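Local coordinates for protein fatty acid CoA ligase (Marinactinospora thermotolerans, PDB 6SQ8) that is an AMP-binding enzyme of the ANL superfamily, holding adenosine monophosphate and 1-ethanoyl-9H-pyrido[3,4-b]indole-3-carboxylic acid in adjoining pockets, at residues A[4-9]-A[206-211]; A[299-304]-A[358-363]; A[330-335]-A[373-378]. All coordinates share one frame; numbering follows the deposited sequence.

Contact 1: A[4-9]-A[206-211]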
loop_
_atom_site.group_PDB
_atom_site.type_symbol
_atom_site.label_atom_id
_atom_site.label_comp_id
_atom_site.label_asym_id
_atom_site.label_seq_id
_atom_site.Cartn_x
_atom_site.Cartn_y
_atom_site.Cartn_z
ATOM N N MET A 4 10.717 5.241 21.572
ATOM C CA MET A 4 11.973 4.687 21.057
ATOM C C MET A 4 11.937 3.148 21.038
ATOM O O MET A 4 12.856 2.499 20.499
ATOM C CB MET A 4 13.174 5.139 21.903
ATOM C CG MET A 4 13.110 4.678 23.349
ATOM S SD MET A 4 14.725 4.583 24.122
ATOM C CE MET A 4 15.417 3.160 23.269
ATOM N N GLY A 5 10.898 2.562 21.631
ATOM C CA GLY A 5 10.802 1.119 21.773
ATOM C C GLY A 5 10.726 0.410 20.427
ATOM O O GLY A 5 11.278 -0.703 20.270
ATOM N N TYR A 6 10.068 1.062 19.456
ATOM C CA TYR A 6 9.872 0.507 18.109
ATOM C C TYR A 6 11.214 0.384 17.371
ATOM O O TYR A 6 11.609 -0.718 16.993
ATOM C CB TYR A 6 8.873 1.320 17.277
ATOM C CG TYR A 6 8.733 0.798 15.867
ATOM C CD1 TYR A 6 8.318 -0.507 15.636
ATOM C CD2 TYR A 6 9.064 1.576 14.771
ATOM C CE1 TYR A 6 8.235 -1.029 14.356
ATOM C CE2 TYR A 6 8.977 1.076 13.483
ATOM C CZ TYR A 6 8.572 -0.234 13.277
ATOM O OH TYR A 6 8.475 -0.740 12.016
ATOM N N ALA A 7 11.899 1.508 17.178
ATOM C CA ALA A 7 13.189 1.509 16.501
ATOM C C ALA A 7 14.108 0.456 17.131
ATOM O O ALA A 7 14.788 -0.282 16.423
ATOM C CB ALA A 7 13.809 2.888 16.547
ATOM N N ARG A 8 14.116 0.382 18.464
ATOM C CA ARG A 8 14.963 -0.571 19.192
ATOM C C ARG A 8 14.518 -1.998 18.856
ATOM O O ARG A 8 15.356 -2.868 18.702
ATOM C CB ARG A 8 14.929 -0.322 20.712
ATOM C CG ARG A 8 16.016 -1.047 21.509
ATOM C CD ARG A 8 15.796 -1.086 23.020
ATOM N NE ARG A 8 15.025 -2.248 23.487
ATOM C CZ ARG A 8 15.516 -3.238 24.230
ATOM N NH1 ARG A 8 16.811 -3.285 24.506
ATOM N NH2 ARG A 8 14.701 -4.155 24.743
ATOM N N ARG A 9 13.200 -2.228 18.758
ATOM C CA ARG A 9 12.665 -3.564 18.442
ATOM C C ARG A 9 13.224 -4.043 17.106
ATOM O O ARG A 9 13.594 -5.225 16.963
ATOM C CB ARG A 9 11.135 -3.585 18.377
ATOM C CG ARG A 9 10.547 -4.979 18.179
ATOM C CD ARG A 9 9.049 -4.925 17.963
ATOM N NE ARG A 9 8.491 -6.240 17.659
ATOM C CZ ARG A 9 7.210 -6.550 17.780
ATOM N NH1 ARG A 9 6.311 -5.613 18.055
ATOM N NH2 ARG A 9 6.841 -7.807 17.641
ATOM N N GLY A 206 6.400 -0.575 1.508
ATOM C CA GLY A 206 7.661 -1.305 1.281
ATOM C C GLY A 206 8.640 -1.159 2.432
ATOM O O GLY A 206 9.254 -2.126 2.864
ATOM N N GLY A 207 8.785 0.074 2.918
ATOM C CA GLY A 207 9.703 0.398 3.986
ATOM C C GLY A 207 9.286 -0.177 5.334
ATOM O O GLY A 207 10.167 -0.510 6.143
ATOM N N GLU A 208 7.969 -0.261 5.593
ATOM C CA GLU A 208 7.449 -0.883 6.803
ATOM C C GLU A 208 7.665 -2.401 6.736
ATOM O O GLU A 208 7.998 -3.027 7.741
ATOM C CB GLU A 208 5.973 -0.548 7.033
ATOM C CG GLU A 208 5.357 -1.268 8.241
ATOM C CD GLU A 208 5.957 -0.912 9.606
ATOM O OE1 GLU A 208 6.375 0.270 9.802
ATOM O OE2 GLU A 208 6.011 -1.811 10.492
ATOM N N LEU A 209 7.480 -2.994 5.554
ATOM C CA LEU A 209 7.669 -4.430 5.403
ATOM C C LEU A 209 9.146 -4.772 5.625
ATOM O O LEU A 209 9.463 -5.840 6.162
ATOM C CB LEU A 209 7.201 -4.896 4.020
ATOM C CG LEU A 209 5.694 -4.831 3.765
ATOM C CD1 LEU A 209 5.380 -5.109 2.312
ATOM C CD2 LEU A 209 4.931 -5.793 4.652
ATOM N N ALA A 210 10.047 -3.883 5.197
ATOM C CA ALA A 210 11.463 -4.092 5.406
ATOM C C ALA A 210 11.745 -4.136 6.915
ATOM O O ALA A 210 12.494 -4.995 7.396
ATOM C CB ALA A 210 12.253 -3.009 4.717
ATOM N N GLN A 211 11.124 -3.210 7.652
ATOM C CA GLN A 211 11.304 -3.137 9.110
ATOM C C GLN A 211 10.736 -4.397 9.781
ATOM O O GLN A 211 11.398 -4.969 10.646
ATOM C CB GLN A 211 10.708 -1.843 9.667
ATOM C CG GLN A 211 11.608 -0.644 9.404
ATOM C CD GLN A 211 11.192 0.626 10.099
ATOM O OE1 GLN A 211 10.023 0.832 10.449
ATOM N NE2 GLN A 211 12.162 1.516 10.238
#
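The phenolic oxygen of Tyr6 sits between two polar side chains that rise from one turn of the facing helix, Glu208 and Gln211. It donates a hydrogen bond to the amide, with Tyr6 OH 2.7 Å from Gln211 OE1. The approach is angled at the carbonyl: the C=O...donor angle is 127° and the hydroxyl lies above the amide plane. Gln211 OE1 in turn lies at the edge of the ring, near its plane, and also comes within 3.2 Å of Tyr6 CE2. Ring and amide are steeply inclined, their planes 67° apart. The carboxylate of Glu208 presents both oxygens to the same hydroxyl, Glu208 OE2 at 3.1 Å and Glu208 OE1 at 3.2 Å from Tyr6 OH, so that it faces the phenol end broadly. A bend at chi2 (63°) turns its chain back toward the tyrosine, although its CB does not point that way. Tyr6 covers the distance from its own helix with CG anti to the backbone N, which sends the whole ring outward to the partner helix. At Gln211 the other end of the amide is also engaged: NE2 bonds to Gln71 OE1 in helix 61-72, which would hold the rotation of the group with OE1 directed at the phenol. Met178 of helix 175-189 packs on both Tyr6 and Glu208. The three touching residues are buried, and their polar groups therefore meet within the protein interior. Through them the N-terminal helix 5-13 is joined to helix 205-215, whose Glu208 side chain lies about 5 Å from bound EQ2, as part of the interhelical packing of the large N-terminal domain of ANL enzymes.

Contact 2: A[299-304]-A[358-363]. With EQ2 (1-ethanoyl-9~{H}-pyrido[3,4-b]indole-3-carboxylic acid), chain F; AMP (adenosine monophosphate), chain G.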
loop_
_atom_site.group_PDB
_atom_site.type_symbol
_atom_site.label_atom_id
_atom_site.label_comp_id
_atom_site.label_asym_id
_atom_site.label_seq_id
_atom_site.Cartn_x
_atom_site.Cartn_y
_atom_site.Cartn_z
ATOM N N THR A 299 -5.493 0.624 4.664
ATOM C CA THR A 299 -5.579 2.003 4.196
ATOM C C THR A 299 -4.439 2.771 4.847
ATOM O O THR A 299 -3.802 2.274 5.759
ATOM C CB THR A 299 -6.950 2.618 4.490
ATOM O OG1 THR A 299 -6.987 3.108 5.828
ATOM C CG2 THR A 299 -8.092 1.642 4.274
ATOM N N GLN A 300 -4.183 3.979 4.356
ATOM C CA GLN A 300 -3.140 4.846 4.892
ATOM C C GLN A 300 -3.485 5.164 6.345
ATOM O O GLN A 300 -2.605 5.138 7.200
ATOM C CB GLN A 300 -2.999 6.123 4.062
ATOM C CG GLN A 300 -2.190 5.931 2.789
ATOM C CD GLN A 300 -0.739 6.314 2.947
ATOM O OE1 GLN A 300 0.002 5.864 3.847
ATOM N NE2 GLN A 300 -0.329 7.180 2.037
ATOM N N GLU A 301 -4.774 5.409 6.612
ATOM C CA GLU A 301 -5.235 5.757 7.935
ATOM C C GLU A 301 -5.260 4.510 8.846
ATOM O O GLU A 301 -4.943 4.600 10.016
ATOM C CB GLU A 301 -6.612 6.408 7.847
ATOM C CG GLU A 301 -6.620 7.763 7.154
ATOM C CD GLU A 301 -6.821 7.711 5.649
ATOM O OE1 GLU A 301 -6.512 6.669 5.058
ATOM O OE2 GLU A 301 -7.277 8.716 5.072
ATOM N N ALA A 302 -5.610 3.334 8.313
ATOM C CA ALA A 302 -5.901 2.175 9.134
ATOM C C ALA A 302 -4.674 1.284 9.344
ATOM O O ALA A 302 -4.685 0.433 10.242
ATOM C CB ALA A 302 -7.002 1.374 8.488
ATOM N N ALA A 303 -3.667 1.417 8.477
ATOM C CA ALA A 303 -2.682 0.374 8.265
ATOM C C ALA A 303 -3.388 -0.963 7.932
ATOM O O ALA A 303 -4.447 -0.962 7.297
ATOM C CB ALA A 303 -1.790 0.278 9.481
ATOM N N PHE A 304 -2.806 -2.098 8.364
ATOM C CA PHE A 304 -3.313 -3.429 8.062
ATOM C C PHE A 304 -4.709 -3.644 8.667
ATOM O O PHE A 304 -4.916 -3.345 9.846
ATOM C CB PHE A 304 -2.374 -4.482 8.639
ATOM C CG PHE A 304 -1.021 -4.579 7.981
ATOM C CD1 PHE A 304 -0.903 -4.827 6.622
ATOM C CD2 PHE A 304 0.139 -4.479 8.726
ATOM C CE1 PHE A 304 0.338 -4.930 6.016
ATOM C CE2 PHE A 304 1.380 -4.599 8.123
ATOM C CZ PHE A 304 1.478 -4.825 6.768
ATOM N N SER A 358 -2.752 8.003 14.507
ATOM C CA SER A 358 -3.014 8.915 15.615
ATOM C C SER A 358 -3.947 10.029 15.146
ATOM O O SER A 358 -4.769 10.519 15.896
ATOM C CB SER A 358 -1.746 9.489 16.161
ATOM O OG SER A 358 -0.908 8.456 16.666
ATOM N N GLY A 359 -3.808 10.403 13.874
ATOM C CA GLY A 359 -4.601 11.452 13.278
ATOM C C GLY A 359 -3.845 12.090 12.130
ATOM O O GLY A 359 -2.658 11.774 11.884
ATOM N N TYR A 360 -4.525 12.999 11.428
ATOM C CA TYR A 360 -3.856 13.778 10.428
ATOM C C TYR A 360 -2.985 14.812 11.160
ATOM O O TYR A 360 -3.451 15.507 12.072
ATOM C CB TYR A 360 -4.842 14.408 9.442
ATOM C CG TYR A 360 -5.693 13.426 8.669
ATOM C CD1 TYR A 360 -5.138 12.500 7.800
ATOM C CD2 TYR A 360 -7.070 13.433 8.799
ATOM C CE1 TYR A 360 -5.928 11.594 7.108
ATOM C CE2 TYR A 360 -7.873 12.546 8.102
ATOM C CZ TYR A 360 -7.306 11.628 7.247
ATOM O OH TYR A 360 -8.121 10.768 6.563
ATOM N N TRP A 361 -1.706 14.862 10.760
ATOM C CA TRP A 361 -0.693 15.710 11.356
ATOM C C TRP A 361 -1.155 17.177 11.334
ATOM O O TRP A 361 -1.404 17.738 10.262
ATOM C CB TRP A 361 0.626 15.526 10.607
ATOM C CG TRP A 361 1.721 16.431 11.080
ATOM C CD1 TRP A 361 2.137 17.593 10.493
ATOM C CD2 TRP A 361 2.533 16.252 12.246
ATOM N NE1 TRP A 361 3.152 18.145 11.224
ATOM C CE2 TRP A 361 3.419 17.342 12.303
ATOM C CE3 TRP A 361 2.626 15.262 13.221
ATOM C CZ2 TRP A 361 4.391 17.465 13.294
ATOM C CZ3 TRP A 361 3.567 15.400 14.224
ATOM C CH2 TRP A 361 4.448 16.480 14.250
ATOM N N ARG A 362 -1.263 17.769 12.536
ATOM C CA ARG A 362 -1.567 19.181 12.755
ATOM C C ARG A 362 -2.861 19.564 12.011
ATOM O O ARG A 362 -2.943 20.647 11.423
ATOM C CB ARG A 362 -0.373 20.032 12.311
ATOM N N ASP A 363 -3.864 18.674 12.032
ATOM C CA ASP A 363 -5.160 18.930 11.386
ATOM C C ASP A 363 -6.261 18.180 12.134
ATOM O O ASP A 363 -6.766 17.177 11.642
ATOM C CB ASP A 363 -5.130 18.569 9.897
ATOM C CG ASP A 363 -6.379 18.970 9.121
ATOM O OD1 ASP A 363 -7.347 19.425 9.761
ATOM O OD2 ASP A 363 -6.382 18.819 7.874
HETATM C C1 EQ2 F . -1.756 -4.062 3.658
HETATM C C2 EQ2 F . -2.040 -3.120 2.540
HETATM O O1 EQ2 F . -2.291 -3.568 1.436
HETATM C C3 EQ2 F . -1.959 -1.635 2.773
HETATM N N1 EQ2 F . -2.549 -0.852 1.862
HETATM C C4 EQ2 F . -2.498 0.484 1.987
HETATM C C5 EQ2 F . -3.147 1.312 0.900
HETATM O O2 EQ2 F . -3.748 0.715 -0.019
HETATM O O3 EQ2 F . -2.986 2.542 0.992
HETATM C C6 EQ2 F . -1.841 1.111 3.039
HETATM C C7 EQ2 F . -1.224 0.330 3.998
HETATM C C8 EQ2 F . -0.486 0.605 5.202
HETATM C C9 EQ2 F . -0.095 1.762 5.872
HETATM C C10 EQ2 F . 0.623 1.645 7.043
HETATM C C11 EQ2 F . 0.962 0.396 7.557
HETATM C C12 EQ2 F . 0.582 -0.767 6.930
HETATM C C13 EQ2 F . -0.142 -0.646 5.747
HETATM N N2 EQ2 F . -0.630 -1.642 4.923
HETATM C C14 EQ2 F . -1.284 -1.071 3.868
HETATM P P AMP G . -5.436 4.813 0.406
HETATM O O1P AMP G . -4.573 4.391 1.560
HETATM O O2P AMP G . -6.563 5.788 0.772
HETATM O O3P AMP G . -4.583 5.246 -0.767
HETATM O "O5'" AMP G . -6.131 3.403 -0.063
HETATM C "C5'" AMP G . -7.175 2.688 0.630
HETATM C "C4'" AMP G . -8.208 2.094 -0.322
HETATM O "O4'" AMP G . -7.641 1.220 -1.287
HETATM C "C3'" AMP G . -9.203 1.231 0.403
HETATM O "O3'" AMP G . -10.256 2.089 0.741
HETATM C "C2'" AMP G . -9.619 0.115 -0.552
HETATM O "O2'" AMP G . -10.830 0.311 -1.318
HETATM C "C1'" AMP G . -8.430 0.037 -1.495
HETATM N N9 AMP G . -7.669 -1.204 -1.196
HETATM C C8 AMP G . -6.471 -1.321 -0.576
HETATM N N7 AMP G . -6.107 -2.629 -0.487
HETATM C C5 AMP G . -7.093 -3.360 -1.052
HETATM C C6 AMP G . -7.365 -4.799 -1.291
HETATM N N6 AMP G . -6.493 -5.743 -0.920
HETATM N N1 AMP G . -8.515 -5.122 -1.913
HETATM C C2 AMP G . -9.410 -4.171 -2.302
HETATM N N3 AMP G . -9.244 -2.842 -2.116
HETATM C C4 AMP G . -8.121 -2.403 -1.514
#
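Glu301 reaches across to Tyr360, and its chain can be traced outward from CB. From there CG swings anti to the carbonyl carbon and settles beside the phenol, Glu301 CG being 3.4 Å from Tyr360 OH and 3.9 Å from Tyr360 CE1. A bend at chi2 (89°) carries CD over to the same hydroxyl. The carboxylate then closes the contact: Tyr360 OH donates to Glu301 OE2 at 2.7 Å and meets the anti lone pair of that oxygen, the one directed away from the other carboxylate oxygen. OE2 lies at the edge of the tyrosine ring and in its plane, whereas the carboxylate itself stands almost upright to that ring, at 75°. The tyrosine comes from the short strand 359-360, where its backbone N bonds to Thr367 OG1 and its side chain touches Val171 and Lys169. On the other side, Glu301 belongs to a tight loop in which Thr299 OG1 accepts from Ala302 N at 2.8 Å, an ST motif that shapes the link between strands 293-299 and 303-308. The loop and the start of strand 303-308 serve both bound groups. Gln300 N donates to AMP O1P at 2.9 Å, while Ala303 CB approaches EQ2 C11 at 3.4 Å. The rim of EQ2 at C12 stands over the centre of one face of the Phe304 ring, the ligand plane steep to it. Tyr360 also starts a type II turn to Asp363, whose side chain caps the following helix at Arg366 N. Gln300 and its neighbours thus carry a phosphate contact and an aromatic wall a few residues apart, and the Gly298-Thr299-Gln300-Glu301 run probably forms part of the A5 core motif of the ANL superfamily, at the nucleotide site.

Contact 3: A[330-335]-A[373-378]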
loop_
_atom_site.group_PDB
_atom_site.type_symbol
_atom_site.label_atom_id
_atom_site.label_comp_id
_atom_site.label_asym_id
_atom_site.label_seq_id
_atom_site.Cartn_x
_atom_site.Cartn_y
_atom_site.Cartn_z
ATOM N N GLU A 330 -10.887 -4.797 15.080
ATOM C CA GLU A 330 -12.318 -4.759 15.203
ATOM C C GLU A 330 -12.883 -4.052 13.970
ATOM O O GLU A 330 -12.396 -3.011 13.591
ATOM C CB GLU A 330 -12.712 -4.027 16.482
ATOM C CG GLU A 330 -12.071 -4.603 17.745
ATOM C CD GLU A 330 -12.256 -3.782 19.016
ATOM O OE1 GLU A 330 -13.432 -3.648 19.479
ATOM O OE2 GLU A 330 -11.234 -3.238 19.513
ATOM N N VAL A 331 -13.901 -4.644 13.342
ATOM C CA VAL A 331 -14.559 -4.067 12.185
ATOM C C VAL A 331 -16.066 -4.039 12.448
ATOM O O VAL A 331 -16.636 -5.016 12.902
ATOM C CB VAL A 331 -14.249 -4.847 10.900
ATOM C CG1 VAL A 331 -14.916 -4.198 9.700
ATOM C CG2 VAL A 331 -12.756 -4.981 10.667
ATOM N N GLU A 332 -16.691 -2.902 12.146
ATOM C CA GLU A 332 -18.134 -2.786 12.137
ATOM C C GLU A 332 -18.586 -2.301 10.761
ATOM O O GLU A 332 -17.834 -1.615 10.072
ATOM C CB GLU A 332 -18.620 -1.809 13.205
ATOM C CG GLU A 332 -18.770 -2.432 14.582
ATOM C CD GLU A 332 -19.217 -1.468 15.665
ATOM O OE1 GLU A 332 -19.437 -0.257 15.374
ATOM O OE2 GLU A 332 -19.336 -1.941 16.802
ATOM N N ILE A 333 -19.805 -2.696 10.380
ATOM C CA ILE A 333 -20.496 -2.173 9.225
ATOM C C ILE A 333 -21.605 -1.251 9.738
ATOM O O ILE A 333 -22.374 -1.660 10.574
ATOM C CB ILE A 333 -21.043 -3.323 8.350
ATOM C CG1 ILE A 333 -19.967 -4.377 8.054
ATOM C CG2 ILE A 333 -21.658 -2.762 7.068
ATOM C CD1 ILE A 333 -18.832 -3.866 7.172
ATOM N N ARG A 334 -21.669 -0.016 9.232
ATOM C CA ARG A 334 -22.527 1.015 9.784
ATOM C C ARG A 334 -23.278 1.772 8.685
ATOM O O ARG A 334 -22.785 1.926 7.575
ATOM C CB ARG A 334 -21.692 2.047 10.546
ATOM C CG ARG A 334 -20.968 1.511 11.767
ATOM C CD ARG A 334 -20.319 2.645 12.536
ATOM N NE ARG A 334 -19.639 2.159 13.730
ATOM C CZ ARG A 334 -18.857 2.910 14.490
ATOM N NH1 ARG A 334 -18.658 4.182 14.178
ATOM N NH2 ARG A 334 -18.279 2.373 15.549
ATOM N N ASP A 335 -24.448 2.305 9.055
ATOM C CA ASP A 335 -25.290 3.113 8.178
ATOM C C ASP A 335 -24.839 4.577 8.231
ATOM O O ASP A 335 -23.897 4.916 8.960
ATOM C CB ASP A 335 -26.774 2.935 8.522
ATOM C CG ASP A 335 -27.168 3.265 9.954
ATOM O OD1 ASP A 335 -26.393 3.945 10.650
ATOM O OD2 ASP A 335 -28.263 2.828 10.372
ATOM N N GLY A 373 -14.787 7.912 18.602
ATOM C CA GLY A 373 -14.858 6.935 19.662
ATOM C C GLY A 373 -13.756 5.907 19.544
ATOM O O GLY A 373 -13.905 4.792 20.034
ATOM N N GLY A 374 -12.653 6.279 18.884
ATOM C CA GLY A 374 -11.533 5.366 18.640
ATOM C C GLY A 374 -11.709 4.535 17.371
ATOM O O GLY A 374 -10.842 3.723 17.033
ATOM N N TRP A 375 -12.849 4.726 16.685
ATOM C CA TRP A 375 -13.182 4.048 15.428
ATOM C C TRP A 375 -12.775 4.933 14.259
ATOM O O TRP A 375 -13.002 6.135 14.288
ATOM C CB TRP A 375 -14.676 3.702 15.355
ATOM C CG TRP A 375 -15.069 2.615 16.307
ATOM C CD1 TRP A 375 -15.421 2.758 17.617
ATOM C CD2 TRP A 375 -15.113 1.202 16.035
ATOM N NE1 TRP A 375 -15.675 1.536 18.177
ATOM C CE2 TRP A 375 -15.511 0.564 17.227
ATOM C CE3 TRP A 375 -14.875 0.417 14.903
ATOM C CZ2 TRP A 375 -15.678 -0.818 17.312
ATOM C CZ3 TRP A 375 -15.036 -0.944 14.991
ATOM C CH2 TRP A 375 -15.430 -1.555 16.179
ATOM N N LEU A 376 -12.186 4.304 13.241
ATOM C CA LEU A 376 -11.772 4.960 12.003
ATOM C C LEU A 376 -12.725 4.579 10.865
ATOM O O LEU A 376 -13.055 3.425 10.678
ATOM C CB LEU A 376 -10.333 4.543 11.695
ATOM C CG LEU A 376 -9.847 4.855 10.283
ATOM C CD1 LEU A 376 -9.844 6.339 10.052
ATOM C CD2 LEU A 376 -8.456 4.302 10.054
ATOM N N ARG A 377 -13.197 5.602 10.153
ATOM C CA ARG A 377 -13.970 5.507 8.910
ATOM C C ARG A 377 -12.975 5.251 7.768
ATOM O O ARG A 377 -12.268 6.151 7.340
ATOM C CB ARG A 377 -14.729 6.830 8.741
ATOM C CG ARG A 377 -15.804 6.920 7.666
ATOM C CD ARG A 377 -16.182 8.400 7.587
ATOM N NE ARG A 377 -17.142 8.800 6.553
ATOM C CZ ARG A 377 -18.429 9.118 6.762
ATOM N NH1 ARG A 377 -18.963 9.034 7.969
ATOM N NH2 ARG A 377 -19.191 9.499 5.751
ATOM N N THR A 378 -12.928 4.012 7.284
ATOM C CA THR A 378 -11.996 3.610 6.244
ATOM C C THR A 378 -12.251 4.390 4.956
ATOM O O THR A 378 -11.314 4.710 4.252
ATOM C CB THR A 378 -12.092 2.114 5.933
ATOM O OG1 THR A 378 -13.429 1.843 5.506
ATOM C CG2 THR A 378 -11.706 1.245 7.115
#
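Arg334 lays one end of its guanidinium over the indole of Trp375, with Arg334 NH2 3.3 Å from Trp375 CG. This is a cation-pi contact: Arg334 CZ stands 4.5 Å from the centroid of the five-membered ring, 23° off its normal, and the guanidinium is tilted 51° to the indole. Glu332 covers the same face farther along, its CG 3.8 Å from Trp375 CH2 and its carboxylate nearly parallel to the ring. At the six-membered end, Glu330 CB comes within 3.7 Å of Trp375 CH2, while Val331 C lies at the ring edge. The two strands do not pair with each other. Both are hydrogen-bonded antiparallel to strand 347-352, Glu332 through Trp350 and Leu376 through Val351, in the beta-rich part of an ANL N-terminal domain. Side chains thus have to bridge segments whose axes pass 8.8 Å apart. Glu332 also positions the arginine: Arg334 NE and Arg334 NH2 grip Glu332 OE1 side-on, in a salt bridge that keeps the acceptor in the guanidinium plane and orients the group beside the tryptophan. In the second shell, Trp350 gives Arg334 a further cation-pi partner and also touches Trp375. The Glu330 carboxylate turns to Arg352 in a salt bridge on strand 347-352, and Arg352 packs against Trp375.

Overall arrangement
Contact 1 is buried, contact 2 partly so, and contact 3 lies at the surface. The first joins two helices through a tyrosine hydroxyl and an amide; the second ties a ligand-binding loop to a short strand by a single phenol-carboxylate bond; the third works through an arginine over an indole, the arginine held by an ion pair within its own strand. Contacts 2 and 3 both reach the same sheet, their centres about 14 Å apart; the centre of contact 1 is about 17 Å from that of contact 2. Leu209 CD2 packs on Phe304 CZ at 4.2 Å between the first pair. Contacts 1 and 3 do not touch, and segment 299-304 stands between them.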